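Side-chain contacts in tetratricopeptide TPR_2 repeat protein (Thermobaculum terrenum, PDB 5DJS), which is of unassigned function but joins an N-terminal array of tetratricopeptide repeats to a GT-B-type fold of glycosyltransferase family 41, here with uridine-5'-diphosphate bound: residues Ala71-Pro74 / Ser78-Tyr81; Glu228-Val233 / Arg258-Val263. The protein carries 1 engineered substitution. One frame throughout, in Å; residues are numbered along the deposited sequence.

Interaction 1 of 2, residues Ala71-Pro74 / Ser78-Tyr81; sequences ALDP and SYHY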
ATOM      1  N   ALA A  71     -28.609   0.455  -7.165  1.00 44.34           N
ATOM      2  CA  ALA A  71     -29.942   0.128  -7.699  1.00 42.61           C
ATOM      3  C   ALA A  71     -30.923   1.299  -7.563  1.00 42.92           C
ATOM      4  O   ALA A  71     -31.732   1.545  -8.467  1.00 42.06           O
ATOM      5  CB  ALA A  71     -30.506  -1.113  -7.020  1.00 41.68           C
ATOM      6  N   LEU A  72     -30.843   2.012  -6.438  1.00 41.01           N
ATOM      7  CA  LEU A  72     -31.733   3.146  -6.164  1.00 38.61           C
ATOM      8  C   LEU A  72     -31.349   4.411  -6.919  1.00 37.71           C
ATOM      9  O   LEU A  72     -32.195   5.264  -7.132  1.00 39.51           O
ATOM     10  CB  LEU A  72     -31.805   3.439  -4.660  1.00 37.29           C
ATOM     11  CG  LEU A  72     -32.484   2.332  -3.844  1.00 37.53           C
ATOM     12  CD1 LEU A  72     -32.114   2.448  -2.365  1.00 37.74           C
ATOM     13  CD2 LEU A  72     -34.000   2.348  -4.032  1.00 36.53           C
ATOM     14  N   ASP A  73     -30.078   4.539  -7.293  1.00 37.84           N
ATOM     15  CA  ASP A  73     -29.594   5.702  -8.026  1.00 36.17           C
ATOM     16  C   ASP A  73     -28.391   5.283  -8.888  1.00 35.69           C
ATOM     17  O   ASP A  73     -27.261   5.552  -8.537  1.00 35.10           O
ATOM     18  CB  ASP A  73     -29.247   6.832  -7.044  1.00 36.10           C
ATOM     19  CG  ASP A  73     -28.840   8.133  -7.746  1.00 37.35           C
ATOM     20  OD1 ASP A  73     -29.008   8.261  -8.975  1.00 38.26           O
ATOM     21  OD2 ASP A  73     -28.342   9.044  -7.067  1.00 39.13           O
ATOM     22  N   PRO A  74     -28.645   4.599 -10.020  1.00 38.05           N
ATOM     23  CA  PRO A  74     -27.569   4.051 -10.871  1.00 40.02           C
ATOM     24  C   PRO A  74     -26.809   5.043 -11.724  1.00 40.91           C
ATOM     25  O   PRO A  74     -25.819   4.658 -12.345  1.00 41.39           O
ATOM     26  CB  PRO A  74     -28.312   3.084 -11.793  1.00 39.63           C
ATOM     27  CG  PRO A  74     -29.687   3.637 -11.859  1.00 38.85           C
ATOM     28  CD  PRO A  74     -29.967   4.134 -10.474  1.00 37.76           C
ATOM     29  N   SER A  78     -20.245   8.027  -7.945  1.00 38.82           N
ATOM     30  CA  SER A  78     -19.506   7.738  -6.707  1.00 38.21           C
ATOM     31  C   SER A  78     -19.926   6.415  -6.062  1.00 38.87           C
ATOM     32  O   SER A  78     -19.119   5.768  -5.409  1.00 40.13           O
ATOM     33  CB  SER A  78     -19.615   8.889  -5.693  1.00 36.54           C
ATOM     34  OG  SER A  78     -20.929   9.019  -5.173  1.00 34.32           O
ATOM     35  N   TYR A  79     -21.178   6.015  -6.261  1.00 40.13           N
ATOM     36  CA  TYR A  79     -21.681   4.745  -5.737  1.00 40.66           C
ATOM     37  C   TYR A  79     -21.028   3.571  -6.465  1.00 41.70           C
ATOM     38  O   TYR A  79     -20.706   2.554  -5.840  1.00 42.69           O
ATOM     39  CB  TYR A  79     -23.209   4.644  -5.868  1.00 41.24           C
ATOM     40  CG  TYR A  79     -24.034   5.708  -5.137  1.00 41.09           C
ATOM     41  CD1 TYR A  79     -23.444   6.663  -4.298  1.00 40.85           C
ATOM     42  CD2 TYR A  79     -25.420   5.735  -5.267  1.00 41.01           C
ATOM     43  CE1 TYR A  79     -24.207   7.615  -3.642  1.00 40.86           C
ATOM     44  CE2 TYR A  79     -26.186   6.687  -4.609  1.00 42.55           C
ATOM     45  CZ  TYR A  79     -25.571   7.623  -3.796  1.00 42.36           C
ATOM     46  OH  TYR A  79     -26.317   8.573  -3.132  1.00 43.65           O
ATOM     47  N   HIS A  80     -20.836   3.725  -7.779  1.00 41.76           N
ATOM     48  CA  HIS A  80     -20.073   2.759  -8.580  1.00 42.07           C
ATOM     49  C   HIS A  80     -18.599   2.726  -8.205  1.00 41.12           C
ATOM     50  O   HIS A  80     -18.024   1.646  -8.100  1.00 41.18           O
ATOM     51  CB  HIS A  80     -20.201   3.049 -10.071  1.00 41.88           C
ATOM     52  CG  HIS A  80     -21.583   2.841 -10.606  1.00 43.78           C
ATOM     53  ND1 HIS A  80     -22.043   1.609 -11.023  1.00 42.68           N
ATOM     54  CD2 HIS A  80     -22.600   3.712 -10.809  1.00 44.87           C
ATOM     55  CE1 HIS A  80     -23.285   1.733 -11.456  1.00 42.82           C
ATOM     56  NE2 HIS A  80     -23.647   2.998 -11.335  1.00 44.04           N
ATOM     57  N   TYR A  81     -18.001   3.901  -8.009  1.00 41.08           N
ATOM     58  CA  TYR A  81     -16.598   4.015  -7.581  1.00 41.71           C
ATOM     59  C   TYR A  81     -16.335   3.194  -6.322  1.00 41.00           C
ATOM     60  O   TYR A  81     -15.487   2.313  -6.312  1.00 40.29           O
ATOM     61  CB  TYR A  81     -16.225   5.488  -7.343  1.00 41.62           C
ATOM     62  CG  TYR A  81     -14.924   5.709  -6.603  1.00 41.24           C
ATOM     63  CD1 TYR A  81     -13.717   5.256  -7.128  1.00 41.76           C
ATOM     64  CD2 TYR A  81     -14.901   6.379  -5.375  1.00 42.14           C
ATOM     65  CE1 TYR A  81     -12.519   5.462  -6.454  1.00 43.82           C
ATOM     66  CE2 TYR A  81     -13.711   6.586  -4.692  1.00 43.44           C
ATOM     67  CZ  TYR A  81     -12.523   6.124  -5.237  1.00 43.41           C
ATOM     68  OH  TYR A  81     -11.341   6.319  -4.575  1.00 42.91           O
TER
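The His80 imidazole meets Pro74 with its edge: the carbonyl oxygen of Pro74 lies close to the ring plane, where NE2 donates a hydrogen bond to Pro74 O over 2.9 Å. The bond is slightly bent, with an N-H...O angle of 157°, and its donor is tilted 35° out of the carbonyl plane. The neighbouring ring, that of Tyr79, is approached obliquely by Asp73 O, which stands 3.8 Å from Tyr79 CD2. It also meets the ring of His47, the two planes moderately inclined. The Asp73 carboxylate is turned almost perpendicular to the Tyr79 ring. Asp73 CB comes within 3.9 Å of Tyr79 CE2, and OD2 is about as near the same ring carbon. Having CG anti to the backbone N (chi1 -175°) brings the Asp73 carboxylate up beside CE2, with OD2 well out of the ring plane. The two segments belong to successive tetratricopeptide repeats, and the contact spans the tight turn from helix 59-72 to helix 77-89. Asp73 is the first residue to leave the helical conformation, and Pro74 recalls the proline common at the end of this motif. On the second helix, Tyr79 and His80 both reach back to the turn, and both also touch Val70 of the preceding helix. Tyr79 OH hydrogen-bonds Ser43 OG of helix 43-56. His80 rests in addition on Ala103 and Leu106 of helix 93-106.

Interaction 2 of 2, residues Glu228-Val233 / Arg258-Val263; sequences ELCELV and RRPAPV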
ATOM      1  N   GLU A 228      -3.523  26.220  -0.749  1.00 52.48           N
ATOM      2  CA  GLU A 228      -3.113  26.520   0.637  1.00 51.13           C
ATOM      3  C   GLU A 228      -1.895  25.703   1.088  1.00 51.23           C
ATOM      4  O   GLU A 228      -1.017  26.219   1.778  1.00 49.85           O
ATOM      5  CB  GLU A 228      -4.271  26.273   1.624  1.00 49.67           C
ATOM      6  CG  GLU A 228      -5.385  27.309   1.567  1.00 50.26           C
ATOM      7  CD  GLU A 228      -6.553  26.985   2.486  1.00 50.98           C
ATOM      8  OE1 GLU A 228      -6.875  25.798   2.679  1.00 51.00           O
ATOM      9  OE2 GLU A 228      -7.175  27.925   3.011  1.00 54.90           O
ATOM     10  N   LEU A 229      -1.851  24.425   0.713  1.00 51.89           N
ATOM     11  CA  LEU A 229      -0.712  23.581   1.056  1.00 50.97           C
ATOM     12  C   LEU A 229       0.546  24.026   0.331  1.00 51.68           C
ATOM     13  O   LEU A 229       1.628  24.003   0.914  1.00 52.00           O
ATOM     14  CB  LEU A 229      -0.983  22.111   0.742  1.00 51.14           C
ATOM     15  CG  LEU A 229       0.176  21.141   1.043  1.00 48.55           C
ATOM     16  CD1 LEU A 229       0.559  21.180   2.511  1.00 45.55           C
ATOM     17  CD2 LEU A 229      -0.213  19.738   0.629  1.00 49.29           C
ATOM     18  N   CYS A 230       0.407  24.410  -0.934  1.00 52.87           N
ATOM     19  CA  CYS A 230       1.548  24.908  -1.710  1.00 56.17           C
ATOM     20  C   CYS A 230       2.188  26.155  -1.104  1.00 55.65           C
ATOM     21  O   CYS A 230       3.411  26.224  -0.992  1.00 57.02           O
ATOM     22  CB  CYS A 230       1.159  25.172  -3.162  1.00 57.59           C
ATOM     23  SG  CYS A 230       1.006  23.634  -4.087  1.00 65.57           S
ATOM     24  N   GLU A 231       1.370  27.129  -0.709  1.00 56.77           N
ATOM     25  CA  GLU A 231       1.898  28.348  -0.100  1.00 62.82           C
ATOM     26  C   GLU A 231       2.482  28.048   1.300  1.00 59.66           C
ATOM     27  O   GLU A 231       3.416  28.718   1.731  1.00 55.99           O
ATOM     28  CB  GLU A 231       0.855  29.493  -0.117  1.00 68.02           C
ATOM     29  CG  GLU A 231      -0.239  29.425   0.949  1.00 73.50           C
ATOM     30  CD  GLU A 231      -1.482  30.263   0.631  1.00 77.57           C
ATOM     31  OE1 GLU A 231      -1.646  30.724  -0.528  1.00 74.95           O
ATOM     32  OE2 GLU A 231      -2.314  30.442   1.554  1.00 77.93           O
ATOM     33  N   LEU A 232       1.960  27.022   1.978  1.00 61.27           N
ATOM     34  CA  LEU A 232       2.562  26.510   3.228  1.00 62.17           C
ATOM     35  C   LEU A 232       3.938  25.853   3.019  1.00 58.95           C
ATOM     36  O   LEU A 232       4.856  26.085   3.798  1.00 58.54           O
ATOM     37  CB  LEU A 232       1.611  25.524   3.933  1.00 63.58           C
ATOM     38  CG  LEU A 232       2.120  24.769   5.180  1.00 64.43           C
ATOM     39  CD1 LEU A 232       2.592  25.725   6.269  1.00 66.12           C
ATOM     40  CD2 LEU A 232       1.034  23.850   5.718  1.00 61.64           C
ATOM     41  N   VAL A 233       4.062  25.019   1.992  1.00 56.99           N
ATOM     42  CA  VAL A 233       5.335  24.353   1.670  1.00 55.89           C
ATOM     43  C   VAL A 233       6.386  25.369   1.231  1.00 53.42           C
ATOM     44  O   VAL A 233       7.544  25.280   1.640  1.00 51.09           O
ATOM     45  CB  VAL A 233       5.153  23.261   0.581  1.00 56.54           C
ATOM     46  CG1 VAL A 233       6.493  22.735   0.074  1.00 53.14           C
ATOM     47  CG2 VAL A 233       4.328  22.100   1.128  1.00 58.33           C
ATOM     48  N   ARG A 258       2.064  21.481  -8.711  1.00 51.59           N
ATOM     49  CA  ARG A 258       2.449  22.896  -8.848  1.00 49.82           C
ATOM     50  C   ARG A 258       3.947  23.202  -8.659  1.00 47.28           C
ATOM     51  O   ARG A 258       4.352  24.349  -8.833  1.00 46.96           O
ATOM     52  CB  ARG A 258       1.609  23.749  -7.890  1.00 51.71           C
ATOM     53  CG  ARG A 258       0.312  24.229  -8.508  1.00 55.50           C
ATOM     54  CD  ARG A 258      -0.714  24.602  -7.451  1.00 58.60           C
ATOM     55  NE  ARG A 258      -1.687  23.522  -7.311  1.00 62.69           N
ATOM     56  CZ  ARG A 258      -3.015  23.646  -7.362  1.00 64.65           C
ATOM     57  NH1 ARG A 258      -3.607  24.835  -7.510  1.00 64.55           N
ATOM     58  NH2 ARG A 258      -3.769  22.552  -7.235  1.00 63.63           N
ATOM     59  N   ARG A 259       4.758  22.185  -8.349  1.00 45.53           N
ATOM     60  CA  ARG A 259       6.185  22.340  -8.013  1.00 45.28           C
ATOM     61  C   ARG A 259       6.473  23.333  -6.877  1.00 44.68           C
ATOM     62  O   ARG A 259       7.244  24.265  -7.066  1.00 48.40           O
ATOM     63  CB  ARG A 259       7.025  22.710  -9.253  1.00 44.05           C
ATOM     64  CG  ARG A 259       7.148  21.592 -10.257  1.00 45.05           C
ATOM     65  CD  ARG A 259       8.424  21.689 -11.060  1.00 46.34           C
ATOM     66  NE  ARG A 259       8.870  20.355 -11.470  1.00 49.68           N
ATOM     67  CZ  ARG A 259       8.887  19.875 -12.715  1.00 52.16           C
ATOM     68  NH1 ARG A 259       8.488  20.601 -13.761  1.00 54.68           N
ATOM     69  NH2 ARG A 259       9.330  18.637 -12.923  1.00 54.96           N
ATOM     70  N   PRO A 260       5.872  23.131  -5.685  1.00 42.64           N
ATOM     71  CA  PRO A 260       6.199  24.008  -4.545  1.00 42.05           C
ATOM     72  C   PRO A 260       7.638  23.865  -4.042  1.00 42.46           C
ATOM     73  O   PRO A 260       8.138  24.759  -3.343  1.00 41.44           O
ATOM     74  CB  PRO A 260       5.195  23.576  -3.468  1.00 40.96           C
ATOM     75  CG  PRO A 260       4.796  22.196  -3.859  1.00 40.94           C
ATOM     76  CD  PRO A 260       4.780  22.206  -5.352  1.00 41.08           C
ATOM     77  N   ALA A 261       8.276  22.741  -4.378  1.00 40.95           N
ATOM     78  CA  ALA A 261       9.671  22.489  -4.056  1.00 39.71           C
ATOM     79  C   ALA A 261      10.440  22.142  -5.331  1.00 38.68           C
ATOM     80  O   ALA A 261       9.872  21.533  -6.255  1.00 37.35           O
ATOM     81  CB  ALA A 261       9.773  21.346  -3.062  1.00 40.52           C
ATOM     82  N   PRO A 262      11.733  22.513  -5.387  1.00 35.99           N
ATOM     83  CA  PRO A 262      12.588  22.225  -6.551  1.00 35.29           C
ATOM     84  C   PRO A 262      13.018  20.760  -6.744  1.00 36.97           C
ATOM     85  O   PRO A 262      13.478  20.384  -7.832  1.00 36.70           O
ATOM     86  CB  PRO A 262      13.826  23.055  -6.267  1.00 35.84           C
ATOM     87  CG  PRO A 262      13.894  23.135  -4.782  1.00 35.37           C
ATOM     88  CD  PRO A 262      12.475  23.221  -4.322  1.00 34.89           C
ATOM     89  N   VAL A 263      12.939  19.961  -5.686  1.00 38.11           N
ATOM     90  CA  VAL A 263      13.180  18.523  -5.772  1.00 39.13           C
ATOM     91  C   VAL A 263      11.951  17.813  -5.216  1.00 38.15           C
ATOM     92  O   VAL A 263      11.597  17.987  -4.051  1.00 39.44           O
ATOM     93  CB  VAL A 263      14.442  18.115  -4.987  1.00 39.72           C
ATOM     94  CG1 VAL A 263      14.612  16.607  -4.984  1.00 40.26           C
ATOM     95  CG2 VAL A 263      15.678  18.785  -5.580  1.00 39.39           C
TER
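Cys230 and Val233, one turn apart on helix 226-236, receive the pyrrolidine ring of Pro260 and the aliphatic part of Arg258. The setting is the N-terminal Rossmann-like half of the GT-B fold: the helix leads into strand 240-243, while residues 258-263 run from helix 253-257 into strand 263-266, its parallel neighbour in the six-stranded sheet. Pro260 carries most of the apolar contact. Its CB lies 3.9 Å from Val233 CG1, and its CG lies 4.1 Å from Cys230 SG. The same CB stands against the helix backbone, 4.0 Å from Cys230 O, so the ring sits close to the helix surface. Val233 directs CG1 to the proline by placing this methyl anti to the backbone N (chi1 170°). Arg258 lies alongside the sulfur, with Cys230 SG 3.9 Å from both Arg258 CB and Arg258 CD; the guanidinium is only obliquely disposed to it. No hydrogen bond crosses between the segments, which meet through van der Waals contacts. In the next shell, Arg258 is bent at chi3 (-101°), and its NE hydrogen-bonds Phe254 O, tying the side chain back to the start of helix 253-257. Ala255 of that helix touches Cys230, and Leu241 of strand 240-243 lies against Val233. Between the two contacting residues of the loop, Arg259 takes a positive phi and its CB points away from helix 226-236; its NH1 hydrogen-bonds Pro149 O, and its NH2 forms a salt bridge with Asp280 OD1.

Overall arrangement
Interactions 1 and 2 follow one another along the chain and sit in different parts of the protein. Residues 71-74 and 78-81 join two helices of the tetratricopeptide array, whereas 228-233 and 258-263 pack a helix against a loop beside the sheet of the N-terminal GT-B half. Their centres are 36 Å apart and their nearest atoms about 18 Å, so they do not touch. Uridine-5'-diphosphate is held by neither, since its pocket, with Phe336, Arg338 and Thr423 among its residues, belongs to the other GT-B half. Interaction 2 thus shares the two-part fold with the ligand but not the half that holds it, and interaction 1 lies in the repeat array.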